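Local coordinates for protein DNA polymerase (Bacillus phage phi29, PDB 2PY5) that replicates the phage genome by protein-primed, strand-displacing DNA synthesis with high processivity and proofreads the product with a 3'-5' exonuclease, at residues F[257-263]-F[436-440]; F[289-295]-F[339-345]. The protein carries 2 engineered substitutions. One frame throughout, in Å; residues are numbered along the deposited sequence. Where two conformers were deposited one is given.

Interaction 1: F[257-263]-F[436-440]; sequences QMYSRLL and WARYT. With EDO (1,2-ethanediol), chain T; EDO (1,2-ethanediol), chain I.
The guanidinium of Arg-261 lies almost flat on the indole of Trp-436, planes 12° apart, with Trp-436 CE3 3.4 Å above the guanidinium plane and offset toward its rim. In its own plane, the guanidinium meets Gln-257 OE1 and Thr-440 OG1. The contact joins the C-terminal end of helix 253-260, just past which Arg-261 is the first residue to leave helical geometry, to helix 427-447 in the polymerisation region of this family B polymerase. Over the indole's five-membered ring sits Arg-261 CB, a CH-pi contact 3.6 Å from the centroid, while Leu-263 CD2 reaches the ring edge. The bend at chi2 of Arg-261 (-72°) lays CG and CD along the same indole face. Two bonds fix the rotation of the guanidinium: NE to Gln-257 OE1 (2.9 Å, N-H...O 177°) and NH2 to Thr-440 OG1 (3.0 Å). The threonine hydroxyl in turn donates to Trp-436 O, which also accepts Thr-440 N from the opposite face of its carbonyl plane. Close by, Ala-437 touches Tyr-254, probably involved in nucleotide selection. At the indole's five-membered-ring edge, Trp-436 NE1 donates to Leu-262 O at 2.9 Å, tilted from the carbonyl plane.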
ATOM      1  N   GLN F 257       0.440  -2.941 -17.811  1.00 29.67           N
ATOM      2  CA  GLN F 257       0.052  -1.673 -18.474  1.00 31.22           C
ATOM      3  C   GLN F 257       1.283  -0.856 -18.868  1.00 30.54           C
ATOM      4  O   GLN F 257       1.368  -0.294 -19.969  1.00 31.45           O
ATOM      5  CB  GLN F 257      -0.871  -0.814 -17.608  1.00 31.95           C
ATOM      6  CG  GLN F 257      -2.078  -1.513 -17.032  1.00 32.81           C
ATOM      7  CD  GLN F 257      -2.756  -2.428 -17.990  1.00 31.68           C
ATOM      8  OE1 GLN F 257      -3.191  -2.018 -19.069  1.00 32.70           O
ATOM      9  NE2 GLN F 257      -2.855  -3.709 -17.615  1.00 34.35           N
ATOM     10  N   MET F 258       2.243  -0.802 -17.954  1.00 29.67           N
ATOM     11  CA  MET F 258       3.503  -0.087 -18.192  1.00 29.77           C
ATOM     12  C   MET F 258       4.275  -0.663 -19.380  1.00 29.42           C
ATOM     13  O   MET F 258       4.910   0.075 -20.143  1.00 29.28           O
ATOM     14  CB  MET F 258       4.337  -0.098 -16.907  1.00 29.04           C
ATOM     15  CG  MET F 258       3.612   0.625 -15.783  1.00 29.51           C
ATOM     16  SD  MET F 258       4.279   0.259 -14.147  1.00 36.41           S
ATOM     17  CE  MET F 258       5.606   1.311 -14.237  1.00 31.04           C
ATOM     18  N   TYR F 259       4.197  -1.978 -19.561  1.00 29.99           N
ATOM     19  CA  TYR F 259       4.981  -2.637 -20.585  1.00 28.35           C
ATOM     20  C   TYR F 259       4.437  -2.401 -21.985  1.00 30.83           C
ATOM     21  O   TYR F 259       5.218  -2.317 -22.924  1.00 33.91           O
ATOM     22  CB  TYR F 259       5.026  -4.144 -20.321  1.00 28.89           C
ATOM     23  CG  TYR F 259       6.199  -4.849 -20.967  1.00 28.22           C
ATOM     24  CD1 TYR F 259       6.037  -5.602 -22.116  1.00 29.17           C
ATOM     25  CD2 TYR F 259       7.470  -4.761 -20.413  1.00 29.66           C
ATOM     26  CE1 TYR F 259       7.132  -6.253 -22.719  1.00 29.41           C
ATOM     27  CE2 TYR F 259       8.553  -5.416 -20.976  1.00 31.37           C
ATOM     28  CZ  TYR F 259       8.385  -6.152 -22.139  1.00 30.75           C
ATOM     29  OH  TYR F 259       9.451  -6.800 -22.695  1.00 31.84           O
ATOM     30  N   SER F 260       3.109  -2.273 -22.131  1.00 31.12           N
ATOM     31  CA  SER F 260       2.524  -2.306 -23.479  0.70 34.95           C
ATOM     32  C   SER F 260       1.575  -1.179 -23.862  1.00 33.43           C
ATOM     33  O   SER F 260       1.312  -1.003 -25.060  1.00 34.15           O
ATOM     34  CB  SER F 260       1.827  -3.644 -23.726  0.70 37.72           C
ATOM     35  OG  SER F 260       0.648  -3.762 -22.980  0.70 40.25           O
ATOM     36  N   ARG F 261       1.106  -0.383 -22.907  1.00 31.62           N
ATOM     37  CA  ARG F 261       0.140   0.651 -23.242  1.00 29.76           C
ATOM     38  C   ARG F 261       0.759   1.961 -23.699  1.00 31.04           C
ATOM     39  O   ARG F 261       1.896   2.265 -23.381  1.00 31.94           O
ATOM     40  CB  ARG F 261      -0.808   0.958 -22.073  1.00 29.76           C
ATOM     41  CG  ARG F 261      -1.590  -0.243 -21.599  1.00 30.52           C
ATOM     42  CD  ARG F 261      -2.667  -0.679 -22.557  1.00 31.45           C
ATOM     43  NE  ARG F 261      -3.616  -1.565 -21.888  1.00 31.26           N
ATOM     44  CZ  ARG F 261      -4.661  -2.140 -22.458  1.00 32.65           C
ATOM     45  NH1 ARG F 261      -4.927  -1.953 -23.749  1.00 33.55           N
ATOM     46  NH2 ARG F 261      -5.463  -2.910 -21.729  1.00 34.81           N
ATOM     47  N   LEU F 262      -0.008   2.711 -24.477  1.00 30.59           N
ATOM     48  CA  LEU F 262       0.368   4.071 -24.857  1.00 31.33           C
ATOM     49  C   LEU F 262       0.311   4.968 -23.632  1.00 32.74           C
ATOM     50  O   LEU F 262      -0.749   5.126 -23.026  1.00 31.51           O
ATOM     51  CB  LEU F 262      -0.577   4.597 -25.932  1.00 32.30           C
ATOM     52  CG  LEU F 262      -0.214   5.917 -26.593  1.00 32.15           C
ATOM     53  CD1 LEU F 262       1.109   5.810 -27.395  1.00 33.31           C
ATOM     54  CD2 LEU F 262      -1.373   6.350 -27.492  1.00 35.31           C
ATOM     55  N   LEU F 263       1.436   5.580 -23.287  1.00 29.94           N
ATOM     56  CA  LEU F 263       1.557   6.355 -22.051  1.00 31.50           C
ATOM     57  C   LEU F 263       2.145   7.740 -22.305  1.00 34.13           C
ATOM     58  O   LEU F 263       2.925   7.932 -23.252  1.00 31.74           O
ATOM     59  CB  LEU F 263       2.375   5.598 -21.011  1.00 31.02           C
ATOM     60  CG  LEU F 263       1.812   4.261 -20.521  1.00 28.71           C
ATOM     61  CD1 LEU F 263       2.827   3.462 -19.710  1.00 30.41           C
ATOM     62  CD2 LEU F 263       0.536   4.546 -19.711  1.00 32.19           C
ATOM     63  N   TRP F 436      -5.466   2.758 -17.611  1.00 29.35           N
ATOM     64  CA  TRP F 436      -5.375   1.573 -18.417  1.00 29.35           C
ATOM     65  C   TRP F 436      -5.657   0.300 -17.604  1.00 28.18           C
ATOM     66  O   TRP F 436      -6.226  -0.655 -18.145  1.00 30.98           O
ATOM     67  CB  TRP F 436      -3.986   1.494 -19.072  1.00 29.10           C
ATOM     68  CG  TRP F 436      -3.831   2.338 -20.312  1.00 29.14           C
ATOM     69  CD1 TRP F 436      -2.919   3.343 -20.528  1.00 29.16           C
ATOM     70  CD2 TRP F 436      -4.551   2.186 -21.540  1.00 30.16           C
ATOM     71  NE1 TRP F 436      -3.060   3.845 -21.801  1.00 30.01           N
ATOM     72  CE2 TRP F 436      -4.040   3.145 -22.450  1.00 30.72           C
ATOM     73  CE3 TRP F 436      -5.571   1.335 -21.963  1.00 29.26           C
ATOM     74  CZ2 TRP F 436      -4.539   3.284 -23.726  1.00 31.51           C
ATOM     75  CZ3 TRP F 436      -6.051   1.472 -23.241  1.00 31.23           C
ATOM     76  CH2 TRP F 436      -5.536   2.443 -24.108  1.00 31.71           C
ATOM     77  N   ALA F 437      -5.222   0.267 -16.339  1.00 29.00           N
ATOM     78  CA  ALA F 437      -5.478  -0.876 -15.474  1.00 30.32           C
ATOM     79  C   ALA F 437      -7.004  -1.034 -15.277  1.00 29.92           C
ATOM     80  O   ALA F 437      -7.558  -2.136 -15.430  1.00 31.50           O
ATOM     81  CB  ALA F 437      -4.806  -0.691 -14.176  1.00 32.51           C
ATOM     82  N   ARG F 438      -7.681   0.069 -14.996  1.00 31.10           N
ATOM     83  CA  ARG F 438      -9.139   0.024 -14.860  1.00 32.60           C
ATOM     84  C   ARG F 438      -9.792  -0.448 -16.150  1.00 30.72           C
ATOM     85  O   ARG F 438     -10.706  -1.277 -16.137  1.00 31.43           O
ATOM     86  CB  ARG F 438      -9.719   1.390 -14.465  1.00 31.46           C
ATOM     87  CG  ARG F 438      -9.421   1.794 -13.082  1.00 32.40           C
ATOM     88  CD  ARG F 438     -10.218   3.042 -12.671  1.00 32.46           C
ATOM     89  NE  ARG F 438      -9.793   4.229 -13.396  1.00 32.01           N
ATOM     90  CZ  ARG F 438      -8.691   4.929 -13.144  1.00 29.66           C
ATOM     91  NH1 ARG F 438      -7.875   4.588 -12.154  1.00 31.07           N
ATOM     92  NH2 ARG F 438      -8.406   5.999 -13.855  1.00 31.35           N
ATOM     93  N   TYR F 439      -9.320   0.089 -17.276  1.00 30.72           N
ATOM     94  CA  TYR F 439      -9.832  -0.281 -18.585  1.00 30.75           C
ATOM     95  C   TYR F 439      -9.723  -1.793 -18.792  1.00 29.73           C
ATOM     96  O   TYR F 439     -10.651  -2.442 -19.278  1.00 29.14           O
ATOM     97  CB  TYR F 439      -9.048   0.470 -19.672  1.00 32.34           C
ATOM     98  CG  TYR F 439      -9.416   0.102 -21.075  1.00 31.94           C
ATOM     99  CD1 TYR F 439     -10.437   0.753 -21.731  1.00 33.76           C
ATOM    100  CD2 TYR F 439      -8.743  -0.920 -21.749  1.00 33.77           C
ATOM    101  CE1 TYR F 439     -10.791   0.409 -23.009  1.00 34.01           C
ATOM    102  CE2 TYR F 439      -9.089  -1.270 -23.035  1.00 33.58           C
ATOM    103  CZ  TYR F 439     -10.116  -0.601 -23.661  1.00 33.25           C
ATOM    104  OH  TYR F 439     -10.492  -0.927 -24.960  1.00 37.03           O
ATOM    105  N   THR F 440      -8.566  -2.348 -18.445  1.00 30.56           N
ATOM    106  CA  THR F 440      -8.344  -3.772 -18.606  1.00 30.14           C
ATOM    107  C   THR F 440      -9.401  -4.594 -17.885  1.00 30.14           C
ATOM    108  O   THR F 440      -9.974  -5.542 -18.450  1.00 30.40           O
ATOM    109  CB  THR F 440      -6.977  -4.162 -18.096  1.00 30.59           C
ATOM    110  OG1 THR F 440      -5.973  -3.444 -18.846  1.00 32.30           O
ATOM    111  CG2 THR F 440      -6.759  -5.664 -18.228  1.00 32.76           C
TER
HETATM  112  C1  EDO T9008      -3.419  -5.673 -20.392  1.00 28.68           C
HETATM  113  O1  EDO T9008      -3.268  -6.310 -19.120  1.00 26.18           O
HETATM  114  C2  EDO T9008      -2.069  -5.201 -20.926  1.00 30.88           C
HETATM  115  O2  EDO T9008      -1.190  -6.313 -21.154  1.00 29.82           O
HETATM  116  C1  EDO I8004      -0.041   0.845 -27.842  1.00 76.48           C
HETATM  117  O1  EDO I8004      -1.088   1.550 -28.518  1.00 76.05           O
HETATM  118  C2  EDO I8004      -0.507  -0.566 -27.494  1.00 76.86           C
HETATM  119  O2  EDO I8004       0.561  -1.523 -27.598  1.00 77.36           O

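Interaction 2: F[289-295]-F[339-345]; sequences RCEFELK and HYDLYNV. With EDO (1,2-ethanediol), chain J.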
ATOM      1  N   ARG F 289     -18.155  18.820 -17.344  1.00 30.04           N
ATOM      2  CA  ARG F 289     -19.261  18.862 -16.404  1.00 29.89           C
ATOM      3  C   ARG F 289     -20.425  18.208 -17.110  1.00 31.37           C
ATOM      4  O   ARG F 289     -20.649  18.464 -18.285  1.00 31.44           O
ATOM      5  CB  ARG F 289     -19.611  20.293 -16.021  1.00 31.38           C
ATOM      6  CG  ARG F 289     -18.611  20.936 -15.065  1.00 31.98           C
ATOM      7  CD  ARG F 289     -18.883  22.394 -14.843  1.00 33.24           C
ATOM      8  NE  ARG F 289     -20.096  22.608 -14.052  1.00 31.03           N
ATOM      9  CZ  ARG F 289     -20.156  22.546 -12.719  1.00 34.65           C
ATOM     10  NH1 ARG F 289     -19.081  22.281 -11.990  1.00 35.91           N
ATOM     11  NH2 ARG F 289     -21.298  22.768 -12.111  1.00 32.91           N
ATOM     12  N   CYS F 290     -21.163  17.368 -16.398  1.00 30.00           N
ATOM     13  CA  CYS F 290     -22.299  16.695 -17.010  1.00 29.68           C
ATOM     14  C   CYS F 290     -23.204  16.077 -15.967  1.00 32.14           C
ATOM     15  O   CYS F 290     -22.882  16.040 -14.781  1.00 29.81           O
ATOM     16  CB  CYS F 290     -21.831  15.608 -17.985  1.00 33.21           C
ATOM     17  SG  CYS F 290     -21.005  14.223 -17.192  1.00 34.98           S
ATOM     18  N   GLU F 291     -24.364  15.630 -16.432  1.00 29.57           N
ATOM     19  CA  GLU F 291     -25.201  14.704 -15.704  1.00 27.32           C
ATOM     20  C   GLU F 291     -25.181  13.401 -16.478  1.00 28.61           C
ATOM     21  O   GLU F 291     -24.787  13.357 -17.655  1.00 29.17           O
ATOM     22  CB  GLU F 291     -26.611  15.272 -15.558  1.00 27.07           C
ATOM     23  CG  GLU F 291     -26.641  16.492 -14.646  1.00 29.49           C
ATOM     24  CD  GLU F 291     -27.996  17.150 -14.596  1.00 32.42           C
ATOM     25  OE1 GLU F 291     -28.174  18.208 -15.237  1.00 37.69           O
ATOM     26  OE2 GLU F 291     -28.877  16.611 -13.922  1.00 33.88           O
ATOM     27  N   PHE F 292     -25.471  12.317 -15.790  1.00 28.52           N
ATOM     28  CA  PHE F 292     -25.351  11.009 -16.410  1.00 29.72           C
ATOM     29  C   PHE F 292     -26.351   9.994 -15.886  1.00 31.57           C
ATOM     30  O   PHE F 292     -26.877  10.126 -14.780  1.00 30.35           O
ATOM     31  CB  PHE F 292     -23.924  10.461 -16.269  1.00 30.50           C
ATOM     32  CG  PHE F 292     -23.453  10.321 -14.847  1.00 29.68           C
ATOM     33  CD1 PHE F 292     -23.819   9.211 -14.084  1.00 29.46           C
ATOM     34  CD2 PHE F 292     -22.629  11.289 -14.275  1.00 32.23           C
ATOM     35  CE1 PHE F 292     -23.371   9.068 -12.778  1.00 32.80           C
ATOM     36  CE2 PHE F 292     -22.179  11.150 -12.952  1.00 34.52           C
ATOM     37  CZ  PHE F 292     -22.547  10.039 -12.216  1.00 33.56           C
ATOM     38  N   GLU F 293     -26.636   9.002 -16.721  1.00 30.03           N
ATOM     39  CA  GLU F 293     -27.482   7.876 -16.332  1.00 29.20           C
ATOM     40  C   GLU F 293     -26.907   6.614 -16.963  1.00 27.35           C
ATOM     41  O   GLU F 293     -26.678   6.567 -18.174  1.00 28.56           O
ATOM     42  CB  GLU F 293     -28.934   8.081 -16.778  1.00 33.79           C
ATOM     43  CG  GLU F 293     -29.960   7.634 -15.733  1.00 40.40           C
ATOM     44  CD  GLU F 293     -30.235   8.687 -14.660  1.00 43.93           C
ATOM     45  OE1 GLU F 293     -30.044   9.909 -14.891  1.00 47.40           O
ATOM     46  OE2 GLU F 293     -30.666   8.286 -13.569  1.00 51.46           O
ATOM     47  N   LEU F 294     -26.651   5.603 -16.137  1.00 27.61           N
ATOM     48  CA  LEU F 294     -26.053   4.352 -16.613  1.00 28.25           C
ATOM     49  C   LEU F 294     -26.947   3.688 -17.647  1.00 29.39           C
ATOM     50  O   LEU F 294     -28.166   3.616 -17.450  1.00 30.23           O
ATOM     51  CB  LEU F 294     -25.856   3.412 -15.433  1.00 28.66           C
ATOM     52  CG  LEU F 294     -25.183   2.070 -15.693  1.00 28.53           C
ATOM     53  CD1 LEU F 294     -23.725   2.293 -16.114  1.00 27.83           C
ATOM     54  CD2 LEU F 294     -25.285   1.209 -14.452  1.00 28.29           C
ATOM     55  N   LYS F 295     -26.357   3.208 -18.738  1.00 29.36           N
ATOM     56  CA  LYS F 295     -27.097   2.456 -19.759  1.00 30.34           C
ATOM     57  C   LYS F 295     -27.456   1.071 -19.248  1.00 29.98           C
ATOM     58  O   LYS F 295     -26.671   0.440 -18.534  1.00 31.50           O
ATOM     59  CB  LYS F 295     -26.276   2.348 -21.039  1.00 30.07           C
ATOM     60  CG  LYS F 295     -26.129   3.631 -21.778  1.00 33.50           C
ATOM     61  CD  LYS F 295     -25.259   3.442 -22.987  1.00 36.44           C
ATOM     62  CE  LYS F 295     -24.941   4.754 -23.630  1.00 40.64           C
ATOM     63  NZ  LYS F 295     -23.959   4.628 -24.743  1.00 45.91           N
ATOM     64  N   HIS F 339     -20.572   3.630 -21.390  1.00 27.66           N
ATOM     65  CA  HIS F 339     -21.378   3.003 -20.359  1.00 27.90           C
ATOM     66  C   HIS F 339     -22.574   3.836 -19.907  1.00 27.01           C
ATOM     67  O   HIS F 339     -23.495   3.291 -19.296  1.00 26.99           O
ATOM     68  CB  HIS F 339     -20.497   2.658 -19.143  1.00 27.21           C
ATOM     69  CG  HIS F 339     -19.609   1.477 -19.363  1.00 26.79           C
ATOM     70  ND1 HIS F 339     -19.588   0.389 -18.517  1.00 25.82           N
ATOM     71  CD2 HIS F 339     -18.719   1.207 -20.351  1.00 27.74           C
ATOM     72  CE1 HIS F 339     -18.724  -0.505 -18.981  1.00 27.94           C
ATOM     73  NE2 HIS F 339     -18.163  -0.016 -20.075  1.00 28.94           N
ATOM     74  N   TYR F 340     -22.567   5.131 -20.216  1.00 27.25           N
ATOM     75  CA  TYR F 340     -23.597   6.064 -19.712  1.00 27.03           C
ATOM     76  C   TYR F 340     -24.217   6.890 -20.814  1.00 28.79           C
ATOM     77  O   TYR F 340     -23.553   7.214 -21.802  1.00 31.34           O
ATOM     78  CB  TYR F 340     -22.987   7.065 -18.730  1.00 28.21           C
ATOM     79  CG  TYR F 340     -22.537   6.494 -17.417  1.00 27.99           C
ATOM     80  CD1 TYR F 340     -21.255   5.959 -17.273  1.00 27.91           C
ATOM     81  CD2 TYR F 340     -23.350   6.529 -16.316  1.00 28.09           C
ATOM     82  CE1 TYR F 340     -20.824   5.444 -16.054  1.00 27.20           C
ATOM     83  CE2 TYR F 340     -22.935   6.010 -15.094  1.00 28.34           C
ATOM     84  CZ  TYR F 340     -21.668   5.501 -14.974  1.00 28.20           C
ATOM     85  OH  TYR F 340     -21.250   4.981 -13.766  1.00 29.58           O
ATOM     86  N   ASP F 341     -25.475   7.264 -20.608  1.00 28.86           N
ATOM     87  CA  ASP F 341     -26.049   8.395 -21.310  1.00 29.66           C
ATOM     88  C   ASP F 341     -25.635   9.665 -20.575  1.00 30.73           C
ATOM     89  O   ASP F 341     -25.787   9.769 -19.360  1.00 31.30           O
ATOM     90  CB  ASP F 341     -27.568   8.290 -21.337  1.00 31.20           C
ATOM     91  CG  ASP F 341     -28.065   7.101 -22.147  1.00 34.20           C
ATOM     92  OD1 ASP F 341     -27.542   6.864 -23.262  1.00 36.40           O
ATOM     93  OD2 ASP F 341     -28.984   6.419 -21.666  1.00 39.23           O
ATOM     94  N   LEU F 342     -25.096  10.627 -21.316  1.00 32.64           N
ATOM     95  CA  LEU F 342     -24.676  11.887 -20.729  1.00 30.85           C
ATOM     96  C   LEU F 342     -25.633  13.024 -21.129  1.00 33.73           C
ATOM     97  O   LEU F 342     -26.124  13.063 -22.267  1.00 35.06           O
ATOM     98  CB  LEU F 342     -23.263  12.204 -21.172  1.00 32.36           C
ATOM     99  CG  LEU F 342     -22.170  11.166 -20.885  1.00 35.25           C
ATOM    100  CD1 LEU F 342     -20.808  11.711 -21.319  1.00 36.54           C
ATOM    101  CD2 LEU F 342     -22.137  10.768 -19.429  1.00 34.23           C
ATOM    102  N   TYR F 343     -25.921  13.913 -20.174  1.00 31.74           N
ATOM    103  CA  TYR F 343     -26.836  15.042 -20.363  1.00 32.77           C
ATOM    104  C   TYR F 343     -26.132  16.322 -19.991  1.00 30.03           C
ATOM    105  O   TYR F 343     -25.261  16.326 -19.123  1.00 30.16           O
ATOM    106  CB  TYR F 343     -28.079  14.937 -19.461  1.00 33.73           C
ATOM    107  CG  TYR F 343     -28.742  13.610 -19.439  1.00 33.13           C
ATOM    108  CD1 TYR F 343     -29.344  13.100 -20.581  1.00 36.85           C
ATOM    109  CD2 TYR F 343     -28.794  12.860 -18.269  1.00 35.96           C
ATOM    110  CE1 TYR F 343     -29.970  11.866 -20.571  1.00 37.41           C
ATOM    111  CE2 TYR F 343     -29.425  11.627 -18.244  1.00 36.73           C
ATOM    112  CZ  TYR F 343     -30.003  11.132 -19.402  1.00 36.30           C
ATOM    113  OH  TYR F 343     -30.630   9.909 -19.383  1.00 36.90           O
ATOM    114  N   ASN F 344     -26.500  17.419 -20.648  1.00 28.21           N
ATOM    115  CA  ASN F 344     -26.020  18.740 -20.278  1.00 28.70           C
ATOM    116  C   ASN F 344     -24.496  18.796 -20.195  1.00 30.63           C
ATOM    117  O   ASN F 344     -23.932  19.320 -19.234  1.00 31.60           O
ATOM    118  CB  ASN F 344     -26.673  19.181 -18.959  1.00 28.69           C
ATOM    119  CG  ASN F 344     -28.174  19.220 -19.051  1.00 31.20           C
ATOM    120  OD1 ASN F 344     -28.713  19.696 -20.041  1.00 32.77           O
ATOM    121  ND2 ASN F 344     -28.866  18.690 -18.035  1.00 30.91           N
ATOM    122  N   VAL F 345     -23.846  18.269 -21.227  1.00 29.42           N
ATOM    123  CA  VAL F 345     -22.386  18.140 -21.239  1.00 30.10           C
ATOM    124  C   VAL F 345     -21.745  19.473 -21.575  1.00 29.53           C
ATOM    125  O   VAL F 345     -22.123  20.139 -22.543  1.00 33.10           O
ATOM    126  CB  VAL F 345     -21.924  17.077 -22.242  1.00 31.38           C
ATOM    127  CG1 VAL F 345     -20.414  16.958 -22.263  1.00 34.81           C
ATOM    128  CG2 VAL F 345     -22.550  15.721 -21.904  1.00 32.60           C
TER
HETATM  129  C1  EDO J8008     -27.729  -1.366 -14.869  1.00 56.07           C
HETATM  130  O1  EDO J8008     -27.033  -1.654 -16.092  1.00 55.97           O
HETATM  131  C2  EDO J8008     -28.993  -0.562 -15.156  1.00 56.13           C
HETATM  132  O2  EDO J8008     -28.706   0.835 -15.330  1.00 55.73           O
HETATM  133  O   HOH W   1     -29.889   5.404 -19.185  1.00 41.42           O
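An antiparallel pairing of strands 283-294 and 340-356 forms this contact, in a sheet of the polymerisation region; the short segments run at 157° to each other. Glu-291 with Tyr-343 and Glu-293 with Asp-341 are hydrogen-bonded pairs, alternating with the non-hydrogen-bonded pairs Phe-292 with Leu-342 and Leu-294 with Tyr-340. Lys-295 N to His-339 O (2.9 Å) extends the bonding past the last pair. Phe-292 and Tyr-340 point the same way side by side, their ring planes at 76° and Phe-292 CD1 3.5 Å from Tyr-340 CE2. Leu-294 CD1 lies over one face of the Tyr-340 ring, 4.0 Å from its centroid, a CH-pi contact reached because CG stands opposite the backbone N (chi1 -177°). Leu-342 CD2 packs on Phe-292 CB at 3.6 Å. The face bearing Glu-291, Glu-293, Asp-341 and Tyr-343 is more polar: Asn-344 ND2 donates to Glu-291 OE1 (2.9 Å) from above the carboxylate plane, and Glu-293 OE1 meets the Tyr-343 ring at its edge. Glu-293 OE2 bonds to Ser-318 OG. The hydroxyl of Tyr-340 bonds to Leu-316 O. Strand 340-356 follows directly on helix 330-339, whose Met-336 and Lys-337 touch Leu-342, while His-339 packs against Ile-442 and Gln-446 of helix 427-447.

Both interactions lie in the polymerisation region and are partly buried, but the centre of interaction 1 is nearer the chain centre (about 20 Å, against about 33 Å for the centre of interaction 2), and it lies closer to the bound DNA (nearest atoms about 9 and 16 Å). Their centres are about 25 Å apart, and they do not touch. Along the chain, 289-295 with 339-345 is nested inside the loop closed by 257-263 with 436-440. Helix 427-447 serves both, forming one side of interaction 1 and covering His-339 of interaction 2. In interaction 1, side chains dominate, with a cation gripped in its plane; backbone bonds carry interaction 2, burying 737 against 350 Å², with two exposed residues against none.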